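Local atomic coordinates of protein-tyrosine-phosphatase (Chaetomium thermophilum var. thermophilum DSM 1495, PDB entry 5M43), a protein that probably dephosphorylates phosphotyrosine and phosphoserine or phosphothreonine in proteins, this chain being the dual-specificity phosphatase domain of Yvh1, part of the ribosome assembly machinery. Residues R5-D10 with L143-E148; L35-H40 with V99-A104; D61-D66 with P155-M160; I133-A138 with Q162-W167. One frame throughout, in Å; residues are numbered along the deposited sequence.

Contact 1 of 4, residues R5-D10 with L143-E148; sequences RIKGDD and LEWVRE
K7 lies across the indole of W145 and ends at the carboxylate of E148, so one lysine carries most of this contact, which joins the loop between strands 4-5 and 12-15 to the end part of helix 135-147 in the phosphatase domain. Its chain crosses the ring at about a right angle: CG comes within 3.5 Å of W145 CZ2, and CD stands over the six-membered ring, 3.8 Å from its centroid, as a CH-pi donor. With K7 CG anti to the backbone N (chi1 177°) and the chain extended, the methylenes run over the ring face and carry NZ past it to E148 OE1 at 3.0 Å. That salt bridge is probably part-time, since E148 is modelled in two conformers. NZ is also an off-centre cation-pi partner of W145.

W145 NE1 donates to K7 O at 2.8 Å; the oxygen lies in the ring plane, whereas the donor stands well above the carbonyl plane. Water 1 accepts from K7 N and donates to W145 O, a water-mediated link between loop and helix. Deeper in, the CD1 methyl of I6 meets V146 CG1 at 4.1 Å, near I114 and L118 of helix 109-121.

Farther out, R5 shapes the loop, its NH1 and NH2 both gripping G8 O end-on at 3.0 Å. At the backbone angles of G8 a side chain would jam against the preceding carbonyl O, hence glycine. Tryptophan suits its place: its face takes the lysine's greasy stem, its N-H satisfies a backbone carbonyl, and the charges meet at the exposed side.

Contact 2 of 4, residues L35-H40 with V99-A104; sequences LSVIDH and VLVHCA. With NO3 (nitrate ion), chain B.
S36 and H102 sit side by side on one face of two parallel neighbouring strands, and S36 OG is hydrogen-bonded to H102 NE2 at 2.7 Å. Here the packing is tight. The backbones are joined by L35 N to L100 O, H102 N to L35 O, and V37 N to H102 O, the last at 2.9 Å. On the other face of the sheet the beta-branched V101 fills the space beside L35 and V37, its CG1 lying 3.6 Å from V37 CG2; helix 71-83 covers L35 and V101.

The imidazole of H102 is fixed at both nitrogens: ND1 donates to C103 O at 2.9 Å, nearly straight at 161°. That bond follows from chi1 of 80°, which sets CG between the backbone N and the carbonyl carbon. Beyond the strand ends the contact loosens. H40, partly exposed, offers its ring face to the edge of H102 in a T-shaped stack, centroids 4.4 Å apart and planes at 70°. An alanine in place of H40 is likely to leave the CE1-NE2 edge of H102 less well covered. I38 reaches past, CD1 to A104 CB at 3.9 Å.

A104 N bonds weakly to a nitrate, which also takes N-H groups from M105, K107, S108 and R109. A strand that leads into an anion-binding loop of the HCX5R type, from H102 to R109, is characteristic of protein tyrosine phosphatases; this loop is their P-loop, nitrate probably standing where phosphate would sit.

Contact 3 of 4, residues D61-D66 with P155-M160; sequences DMEDQD and PNDGFM
N156 turns its amide toward D61 with CG between the backbone N and the carbonyl carbon (chi1 78°), while D61 holds its CG anti to the backbone N and swings its carboxylate in to meet it. N156 is the N-cap of helix 157-168, whose start here meets the loop after strand 53-56. Its OD1 accepts from F159 N at 2.9 Å, with a weaker bond from G158 N, and this leaves ND2 to cross the contact. ND2 donates to D61 OD1 at 2.8 Å, on the anti side and out of the carboxylate plane; S108 OG is a second partner of that oxygen, and the D61 side chain lies about 4 Å from a bound nitrate at the nearest atoms. The amide nitrogen also stands 3.2 Å above the F159 ring plane, over its centre. A leucine in place of N156 would probably leave F159 N without its cap and D61 OD1 without this donor, setting the carboxylate freer to turn.

Glycine suits position 158 because any CB would collide with E63 O, whereas G158 CA approaches that oxygen as a C-H donor at 3.6 Å. Nearer solvent, E63 OE2 and D157 OD2, like charges, are 4.2 Å apart. Water 2 bridges the two residues, donating to E63 OE2 and accepting from D157 N. Loop 61-66 folds back by a type I turn, and Q65 O lies in the phenyl plane, 3.6 Å from F159 CE1.

Contact 4 of 4, residues I133-A138 with Q162-W167; sequences ISAKEA and QLEMWW
E164 sets its side chain along the first turn of helix 135-147, and the atoms from CB outward pass from A135 to K136. CB touches the methyl of A135, CB to CB at 3.8 Å. CG comes next to K136 N and CA, and CD continues over K136 CA. At the tip, OE1 settles 3.5 Å from K136 CB and about as far from CG, and the two side chains lie alongside, pointing the same way. The lysine then bends at its last torsions, and its NZ stays 4.9 Å from E164 OE1: opposite charges are near, but no ion pair closes. E164 has CG anti to its own carbonyl carbon (chi1 -69°), which lays the chain flat against the neighbouring helix.

One turn on, W167 presses its indole against the same helix. A138 CB stands over the face of the six-membered ring, a CH-pi contact 3.7 Å from the centroid, its methyl small enough to sit flat on the indole. W167 CD1 reaches A135 CA at 3.6 Å. Alanine at 135 lets the backbones close to 4.9 Å between A135 CA and E164 CA. L119 of helix 109-121 also touches W167. The gripped turn is itself capped by S134, whose OG accepts from E137 N at 3.0 Å.

No hydrogen bond crosses here; the contact is alanine methyls against an indole and the aliphatic stem of E164. Joined in this way, the beginning of helix 135-147 and the late turns of helix 157-168 form a consecutive helix pair in the helical part of the dual-specificity phosphatase fold.

Contact 2 is the buried one, built of parallel strand bonds and leading into the anion-binding loop; the other three lie farther from the centre of the chain. Contacts 1 and 3 are partly buried and each fastens a loop to a helix, by an indole N-H and a lysine in one and by a capping asparagine in the other. Contact 4, at the surface, joins helix to helix without hydrogen bonds. Helix 135-147 serves contacts 1 and 4, and helix 157-168 serves contacts 3 and 4. Contacts 1 and 3 also touch directly, L143 CD1 lying 3.7 Å from P155 CD, whereas contacts 2 and 4 have centres about 23 Å apart.

Contact 1 of 4, residues R5-D10 with L143-E148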
# COMPACT_ATOMS: atom_id res chain seq x y z
N ARG A 5 -8.32 6.66 -4.47
CA ARG A 5 -7.73 7.27 -3.26
C ARG A 5 -8.26 6.56 -2.02
O ARG A 5 -9.48 6.45 -1.81
CB ARG A 5 -8.11 8.75 -3.24
CG ARG A 5 -7.38 9.52 -2.08
CD ARG A 5 -8.01 10.92 -1.89
NE ARG A 5 -7.32 11.70 -0.84
CZ ARG A 5 -7.57 11.53 0.44
NH1 ARG A 5 -8.51 10.65 0.80
NH2 ARG A 5 -6.97 12.36 1.36
N ILE A 6 -7.32 6.15 -1.13
CA ILE A 6 -7.73 5.51 0.11
C ILE A 6 -8.45 6.51 1.03
O ILE A 6 -8.01 7.66 1.20
CB ILE A 6 -6.46 4.93 0.79
CG1 ILE A 6 -5.75 3.89 -0.14
CG2 ILE A 6 -6.85 4.32 2.16
CD1 ILE A 6 -6.69 2.67 -0.52
N LYS A 7 -9.54 6.07 1.66
CA LYS A 7 -10.29 6.91 2.60
C LYS A 7 -9.40 7.41 3.74
O LYS A 7 -8.55 6.65 4.25
CB LYS A 7 -11.47 6.09 3.15
CG LYS A 7 -12.31 6.80 4.19
CD LYS A 7 -13.42 5.88 4.73
CE LYS A 7 -14.30 6.69 5.69
NZ LYS A 7 -15.40 5.85 6.20
N GLY A 8 -9.54 8.69 4.06
CA GLY A 8 -8.79 9.23 5.16
C GLY A 8 -7.97 10.43 4.78
O GLY A 8 -8.17 11.05 3.75
N ASP A 9 -7.02 10.80 5.65
CA ASP A 9 -6.33 12.06 5.44
C ASP A 9 -5.06 11.93 4.60
O ASP A 9 -4.41 12.94 4.35
CB ASP A 9 -5.99 12.67 6.80
CG ASP A 9 -7.23 13.02 7.57
OD1 ASP A 9 -8.22 13.40 6.91
OD2 ASP A 9 -7.20 12.97 8.82
N ASP A 10 -4.67 10.75 4.18
CA ASP A 10 -3.42 10.60 3.45
C ASP A 10 -3.69 10.64 1.97
O ASP A 10 -4.62 9.99 1.48
CB ASP A 10 -2.77 9.22 3.78
CG ASP A 10 -2.47 9.05 5.27
OD1 ASP A 10 -1.88 9.98 5.88
OD2 ASP A 10 -2.90 8.02 5.81
N LEU A 143 -9.28 -4.13 5.64
CA LEU A 143 -9.70 -4.47 4.29
C LEU A 143 -11.02 -3.79 3.93
O LEU A 143 -11.18 -3.29 2.81
CB LEU A 143 -9.78 -6.01 4.14
CG LEU A 143 -10.51 -6.51 2.88
CD1 LEU A 143 -9.72 -6.06 1.66
CD2 LEU A 143 -10.53 -8.03 2.89
N GLU A 144 -12.00 -3.79 4.84
CA GLU A 144 -13.27 -3.13 4.52
C GLU A 144 -13.08 -1.62 4.37
O GLU A 144 -13.76 -0.97 3.55
CB GLU A 144 -14.31 -3.41 5.59
CG GLU A 144 -14.68 -4.86 5.70
CD GLU A 144 -15.16 -5.36 4.37
OE1 GLU A 144 -15.99 -4.67 3.71
OE2 GLU A 144 -14.70 -6.41 3.94
N TRP A 145 -12.13 -1.06 5.11
CA TRP A 145 -11.80 0.36 4.93
C TRP A 145 -11.31 0.63 3.51
O TRP A 145 -11.77 1.57 2.82
CB TRP A 145 -10.74 0.75 5.97
CG TRP A 145 -10.37 2.24 5.93
CD1 TRP A 145 -9.44 2.85 5.13
CD2 TRP A 145 -10.90 3.24 6.76
NE1 TRP A 145 -9.37 4.21 5.43
CE2 TRP A 145 -10.27 4.46 6.42
CE3 TRP A 145 -11.87 3.23 7.76
CZ2 TRP A 145 -10.56 5.69 7.07
CZ3 TRP A 145 -12.18 4.48 8.41
CH2 TRP A 145 -11.51 5.66 8.06
N VAL A 146 -10.37 -0.20 3.03
CA VAL A 146 -9.88 -0.06 1.67
C VAL A 146 -11.03 -0.22 0.68
O VAL A 146 -11.12 0.53 -0.29
CB VAL A 146 -8.77 -1.09 1.38
CG1 VAL A 146 -8.36 -1.05 -0.09
CG2 VAL A 146 -7.54 -0.71 2.29
N ARG A 147 -11.91 -1.20 0.91
CA ARG A 147 -13.01 -1.51 -0.02
C ARG A 147 -13.98 -0.33 -0.16
O ARG A 147 -14.76 -0.28 -1.15
CB ARG A 147 -13.78 -2.73 0.45
CG ARG A 147 -13.04 -4.01 0.04
CD ARG A 147 -13.64 -5.22 0.72
NE ARG A 147 -13.09 -6.41 0.09
CZ ARG A 147 -13.38 -7.64 0.47
NH1 ARG A 147 -14.21 -7.85 1.50
NH2 ARG A 147 -12.87 -8.67 -0.20
N GLU A 148 -13.95 0.65 0.76
CA GLU A 148 -14.83 1.79 0.59
C GLU A 148 -14.50 2.60 -0.65
O GLU A 148 -15.39 3.29 -1.18
CB GLU A 148 -14.81 2.67 1.85
CG GLU A 148 -15.37 1.95 3.05
CD GLU A 148 -15.62 2.86 4.22
OE1 GLU A 148 -16.20 3.94 4.02
OE2 GLU A 148 -15.25 2.47 5.35
O HOH W 1 -10.35 3.35 1.10

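Contact 2 of 4, residues L35-H40 with V99-A104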
# COMPACT_ATOMS: atom_id res chain seq x y z
N LEU A 35 4.98 2.84 -5.41
CA LEU A 35 5.41 1.53 -4.90
C LEU A 35 4.75 0.46 -5.76
O LEU A 35 3.51 0.33 -5.75
CB LEU A 35 4.98 1.40 -3.44
CG LEU A 35 5.22 0.00 -2.84
CD1 LEU A 35 6.72 -0.36 -2.87
CD2 LEU A 35 4.69 -0.08 -1.41
N SER A 36 5.57 -0.29 -6.50
CA SER A 36 5.10 -1.43 -7.29
C SER A 36 5.26 -2.69 -6.44
O SER A 36 6.38 -3.16 -6.21
CB SER A 36 5.88 -1.56 -8.60
OG SER A 36 5.89 -0.33 -9.33
N VAL A 37 4.14 -3.27 -6.01
CA VAL A 37 4.21 -4.54 -5.29
C VAL A 37 4.10 -5.60 -6.37
O VAL A 37 3.09 -6.31 -6.45
CB VAL A 37 3.10 -4.66 -4.23
CG1 VAL A 37 3.36 -5.83 -3.30
CG2 VAL A 37 3.03 -3.34 -3.35
N ILE A 38 5.03 -5.54 -7.31
CA ILE A 38 5.14 -6.42 -8.46
C ILE A 38 6.38 -5.97 -9.18
O ILE A 38 6.79 -4.88 -9.01
CB ILE A 38 3.88 -6.25 -9.35
CG1 ILE A 38 3.90 -7.19 -10.54
CG2 ILE A 38 3.75 -4.84 -9.86
CD1 ILE A 38 2.58 -7.19 -11.25
N ASP A 39 6.99 -6.85 -9.95
CA ASP A 39 8.11 -6.39 -10.72
C ASP A 39 7.60 -5.36 -11.72
O ASP A 39 6.63 -5.63 -12.43
CB ASP A 39 8.77 -7.56 -11.45
CG ASP A 39 10.00 -7.14 -12.23
OD1 ASP A 39 10.10 -7.54 -13.44
OD2 ASP A 39 10.87 -6.48 -11.64
N HIS A 40 8.27 -4.22 -11.80
CA HIS A 40 7.79 -3.11 -12.62
C HIS A 40 8.95 -2.17 -12.86
O HIS A 40 9.77 -1.95 -11.96
CB HIS A 40 6.66 -2.38 -11.88
CG HIS A 40 5.94 -1.35 -12.70
ND1 HIS A 40 4.94 -1.70 -13.58
CD2 HIS A 40 6.02 0.00 -12.73
CE1 HIS A 40 4.44 -0.60 -14.13
NE2 HIS A 40 5.08 0.44 -13.65
N VAL A 99 1.44 9.23 -2.83
CA VAL A 99 1.93 7.88 -3.04
C VAL A 99 0.90 7.00 -3.73
O VAL A 99 -0.24 6.87 -3.24
CB VAL A 99 2.30 7.21 -1.71
CG1 VAL A 99 2.81 5.75 -1.96
CG2 VAL A 99 3.36 8.02 -0.96
N LEU A 100 1.31 6.37 -4.84
CA LEU A 100 0.52 5.31 -5.49
C LEU A 100 1.16 3.99 -5.12
O LEU A 100 2.37 3.83 -5.29
CB LEU A 100 0.53 5.46 -7.02
CG LEU A 100 0.03 4.22 -7.78
CD1 LEU A 100 -1.50 3.99 -7.50
CD2 LEU A 100 0.27 4.48 -9.31
N VAL A 101 0.33 3.03 -4.69
CA VAL A 101 0.76 1.65 -4.50
C VAL A 101 0.00 0.86 -5.55
O VAL A 101 -1.24 0.89 -5.59
CB VAL A 101 0.47 1.13 -3.09
CG1 VAL A 101 1.00 -0.37 -2.92
CG2 VAL A 101 1.10 2.04 -2.00
N HIS A 102 0.71 0.13 -6.41
CA HIS A 102 -0.03 -0.64 -7.41
C HIS A 102 0.51 -2.07 -7.53
O HIS A 102 1.63 -2.38 -7.12
CB HIS A 102 0.03 0.00 -8.85
CG HIS A 102 1.31 -0.31 -9.56
ND1 HIS A 102 1.44 -1.39 -10.42
CD2 HIS A 102 2.54 0.29 -9.52
CE1 HIS A 102 2.67 -1.44 -10.87
NE2 HIS A 102 3.35 -0.43 -10.36
N CYS A 103 -0.27 -2.92 -8.21
CA CYS A 103 0.22 -4.26 -8.55
C CYS A 103 -0.32 -4.60 -9.93
O CYS A 103 -0.35 -3.70 -10.79
CB CYS A 103 -0.19 -5.32 -7.50
SG CYS A 103 -1.95 -5.42 -7.08
N ALA A 104 -0.81 -5.80 -10.15
CA ALA A 104 -1.42 -6.05 -11.48
C ALA A 104 -2.87 -5.63 -11.50
O ALA A 104 -3.30 -4.87 -12.37
CB ALA A 104 -1.25 -7.53 -11.89
N NO3 B . -2.87 -8.39 -7.77
O1 NO3 B . -4.01 -7.93 -7.48
O2 NO3 B . -2.41 -8.26 -8.94
O3 NO3 B . -2.13 -8.82 -6.84

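Contact 3 of 4, residues D61-D66 with P155-M160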
# COMPACT_ATOMS: atom_id res chain seq x y z
N ASP A 61 1.23 -12.96 -6.93
CA ASP A 61 0.00 -12.99 -6.14
C ASP A 61 -0.39 -14.44 -5.91
O ASP A 61 -1.32 -14.99 -6.53
CB ASP A 61 -1.12 -12.24 -6.87
CG ASP A 61 -2.38 -12.27 -6.07
OD1 ASP A 61 -2.26 -12.33 -4.83
OD2 ASP A 61 -3.47 -12.17 -6.65
N MET A 62 0.34 -15.07 -5.00
CA MET A 62 0.11 -16.47 -4.67
C MET A 62 0.22 -16.63 -3.17
O MET A 62 0.95 -15.88 -2.53
CB MET A 62 1.11 -17.39 -5.36
CG MET A 62 0.81 -17.41 -6.84
SD MET A 62 1.77 -18.68 -7.56
CE MET A 62 3.34 -17.86 -7.66
N GLU A 63 -0.53 -17.60 -2.64
CA GLU A 63 -0.63 -17.77 -1.18
C GLU A 63 0.68 -18.17 -0.51
O GLU A 63 0.83 -17.95 0.69
CB GLU A 63 -1.71 -18.80 -0.86
CG GLU A 63 -3.12 -18.37 -1.25
CD GLU A 63 -4.15 -19.49 -1.13
OE1 GLU A 63 -3.97 -20.38 -0.24
OE2 GLU A 63 -5.14 -19.47 -1.90
N ASP A 64 1.62 -18.72 -1.26
CA ASP A 64 2.93 -19.16 -0.78
C ASP A 64 3.99 -18.09 -0.89
O ASP A 64 5.18 -18.39 -0.72
CB ASP A 64 3.36 -20.33 -1.66
CG ASP A 64 3.26 -19.92 -3.13
OD1 ASP A 64 2.16 -20.07 -3.70
OD2 ASP A 64 4.23 -19.35 -3.70
N GLN A 65 3.63 -16.87 -1.27
CA GLN A 65 4.63 -15.87 -1.48
C GLN A 65 4.79 -15.17 -0.15
O GLN A 65 3.79 -14.85 0.50
CB GLN A 65 4.17 -14.88 -2.55
CG GLN A 65 4.12 -15.59 -3.95
CD GLN A 65 5.49 -15.64 -4.52
OE1 GLN A 65 6.08 -14.59 -4.85
NE2 GLN A 65 6.03 -16.85 -4.64
N ASP A 66 6.02 -14.84 0.20
CA ASP A 66 6.32 -14.15 1.48
C ASP A 66 6.26 -12.65 1.23
O ASP A 66 7.12 -12.10 0.54
CB ASP A 66 7.70 -14.57 1.95
CG ASP A 66 8.08 -14.01 3.29
OD1 ASP A 66 7.38 -13.14 3.83
OD2 ASP A 66 9.17 -14.45 3.76
N PRO A 155 -7.02 -9.36 -0.75
CA PRO A 155 -5.78 -10.14 -0.73
C PRO A 155 -6.03 -11.63 -0.68
O PRO A 155 -6.99 -12.13 -0.07
CB PRO A 155 -5.05 -9.68 0.56
CG PRO A 155 -5.71 -8.25 0.86
CD PRO A 155 -7.14 -8.45 0.40
N ASN A 156 -5.10 -12.35 -1.28
CA ASN A 156 -5.21 -13.80 -1.28
C ASN A 156 -5.06 -14.33 0.16
O ASN A 156 -4.62 -13.61 1.05
CB ASN A 156 -4.19 -14.40 -2.28
CG ASN A 156 -2.76 -14.46 -1.76
OD1 ASN A 156 -2.48 -14.95 -0.67
ND2 ASN A 156 -1.82 -14.01 -2.59
N ASP A 157 -5.46 -15.60 0.38
CA ASP A 157 -5.57 -16.17 1.73
C ASP A 157 -4.24 -16.15 2.48
O ASP A 157 -4.22 -15.92 3.69
CB ASP A 157 -6.05 -17.64 1.69
CG ASP A 157 -7.51 -17.82 1.30
OD1 ASP A 157 -8.16 -16.83 1.01
OD2 ASP A 157 -7.98 -19.00 1.21
N GLY A 158 -3.14 -16.35 1.76
CA GLY A 158 -1.82 -16.33 2.41
C GLY A 158 -1.43 -14.92 2.84
O GLY A 158 -0.83 -14.73 3.92
N PHE A 159 -1.69 -13.94 1.98
CA PHE A 159 -1.46 -12.56 2.38
C PHE A 159 -2.31 -12.18 3.58
O PHE A 159 -1.85 -11.43 4.45
CB PHE A 159 -1.76 -11.63 1.20
CG PHE A 159 -0.79 -11.75 0.06
CD1 PHE A 159 0.41 -12.47 0.20
CD2 PHE A 159 -1.04 -11.08 -1.13
CE1 PHE A 159 1.30 -12.59 -0.86
CE2 PHE A 159 -0.17 -11.16 -2.20
CZ PHE A 159 0.99 -11.92 -2.09
N MET A 160 -3.58 -12.64 3.62
CA MET A 160 -4.41 -12.33 4.79
C MET A 160 -3.78 -12.90 6.05
O MET A 160 -3.72 -12.20 7.07
CB MET A 160 -5.83 -12.88 4.60
CG MET A 160 -6.57 -12.15 3.47
SD MET A 160 -6.96 -10.42 3.78
CE MET A 160 -8.29 -10.65 4.93
O HOH W 2 -6.42 -17.13 -1.88

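Contact 4 of 4, residues I133-A138 with Q162-W167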
# COMPACT_ATOMS: atom_id res chain seq x y z
N ILE A 133 -10.20 -7.99 20.54
CA ILE A 133 -9.88 -7.68 19.15
C ILE A 133 -8.90 -8.75 18.68
O ILE A 133 -7.84 -8.93 19.29
CB ILE A 133 -9.27 -6.28 19.00
CG1 ILE A 133 -9.15 -5.93 17.52
CG2 ILE A 133 -7.89 -6.14 19.69
CD1 ILE A 133 -10.45 -5.97 16.87
N SER A 134 -9.27 -9.52 17.67
CA SER A 134 -8.37 -10.51 17.11
C SER A 134 -7.62 -9.91 15.93
O SER A 134 -8.04 -8.91 15.34
CB SER A 134 -9.15 -11.75 16.65
OG SER A 134 -10.02 -11.40 15.58
N ALA A 135 -6.48 -10.51 15.59
CA ALA A 135 -5.79 -10.06 14.37
C ALA A 135 -6.68 -10.20 13.15
O ALA A 135 -6.66 -9.35 12.27
CB ALA A 135 -4.50 -10.86 14.18
N LYS A 136 -7.40 -11.32 13.04
CA LYS A 136 -8.28 -11.51 11.90
C LYS A 136 -9.30 -10.39 11.82
O LYS A 136 -9.55 -9.82 10.73
CB LYS A 136 -8.98 -12.87 12.04
CG LYS A 136 -9.86 -13.16 10.83
CD LYS A 136 -10.70 -14.40 11.09
CE LYS A 136 -10.14 -15.59 10.32
NZ LYS A 136 -10.95 -15.70 9.03
N GLU A 137 -9.85 -9.97 12.97
CA GLU A 137 -10.83 -8.88 12.93
C GLU A 137 -10.18 -7.55 12.57
O GLU A 137 -10.72 -6.78 11.78
CB GLU A 137 -11.60 -8.76 14.25
CG GLU A 137 -12.24 -7.36 14.40
CD GLU A 137 -13.47 -7.32 15.31
OE1 GLU A 137 -13.73 -8.31 16.05
OE2 GLU A 137 -14.14 -6.25 15.33
N ALA A 138 -8.97 -7.29 13.08
CA ALA A 138 -8.32 -6.02 12.75
C ALA A 138 -8.02 -5.93 11.26
O ALA A 138 -8.27 -4.91 10.60
CB ALA A 138 -7.04 -5.88 13.60
N GLN A 162 -0.61 -13.47 6.58
CA GLN A 162 0.60 -12.72 6.91
C GLN A 162 0.28 -11.36 7.49
O GLN A 162 1.05 -10.86 8.29
CB GLN A 162 1.49 -12.59 5.67
CG GLN A 162 1.96 -13.98 5.19
CD GLN A 162 2.72 -14.00 3.90
OE1 GLN A 162 2.33 -14.71 2.95
NE2 GLN A 162 3.86 -13.37 3.88
N LEU A 163 -0.81 -10.74 7.04
CA LEU A 163 -1.23 -9.48 7.68
C LEU A 163 -1.63 -9.70 9.12
O LEU A 163 -1.42 -8.82 9.97
CB LEU A 163 -2.40 -8.86 6.90
CG LEU A 163 -1.95 -8.27 5.57
CD1 LEU A 163 -3.23 -7.95 4.74
CD2 LEU A 163 -1.11 -7.00 5.74
N GLU A 164 -2.23 -10.86 9.44
CA GLU A 164 -2.52 -11.16 10.83
C GLU A 164 -1.22 -11.33 11.60
O GLU A 164 -1.10 -10.83 12.74
CB GLU A 164 -3.39 -12.42 10.95
CG GLU A 164 -4.84 -12.23 10.45
CD GLU A 164 -5.57 -13.58 10.26
OE1 GLU A 164 -6.61 -13.57 9.58
OE2 GLU A 164 -5.08 -14.60 10.76
N MET A 165 -0.23 -11.98 10.99
CA MET A 165 1.10 -12.05 11.64
C MET A 165 1.67 -10.66 11.88
O MET A 165 2.19 -10.37 12.97
CB MET A 165 2.09 -12.85 10.78
CG MET A 165 1.57 -14.14 10.28
SD MET A 165 2.86 -15.15 9.52
CE MET A 165 3.18 -14.73 7.91
N TRP A 166 1.61 -9.81 10.87
CA TRP A 166 2.08 -8.41 10.98
C TRP A 166 1.47 -7.70 12.19
O TRP A 166 2.19 -7.12 13.03
CB TRP A 166 1.72 -7.72 9.67
CG TRP A 166 2.06 -6.24 9.57
CD1 TRP A 166 1.19 -5.20 9.35
CD2 TRP A 166 3.38 -5.67 9.63
NE1 TRP A 166 1.89 -4.01 9.31
CE2 TRP A 166 3.23 -4.27 9.43
CE3 TRP A 166 4.67 -6.21 9.80
CZ2 TRP A 166 4.30 -3.40 9.41
CZ3 TRP A 166 5.74 -5.36 9.77
CH2 TRP A 166 5.54 -3.95 9.58
N TRP A 167 0.15 -7.78 12.32
CA TRP A 167 -0.55 -7.19 13.48
C TRP A 167 -0.07 -7.78 14.79
O TRP A 167 0.24 -7.07 15.76
CB TRP A 167 -2.05 -7.44 13.33
CG TRP A 167 -2.92 -6.90 14.45
CD1 TRP A 167 -3.47 -7.59 15.47
CD2 TRP A 167 -3.39 -5.54 14.59
NE1 TRP A 167 -4.25 -6.77 16.25
CE2 TRP A 167 -4.23 -5.51 15.72
CE3 TRP A 167 -3.16 -4.36 13.88
CZ2 TRP A 167 -4.84 -4.32 16.17
CZ3 TRP A 167 -3.81 -3.20 14.29
CH2 TRP A 167 -4.60 -3.19 15.46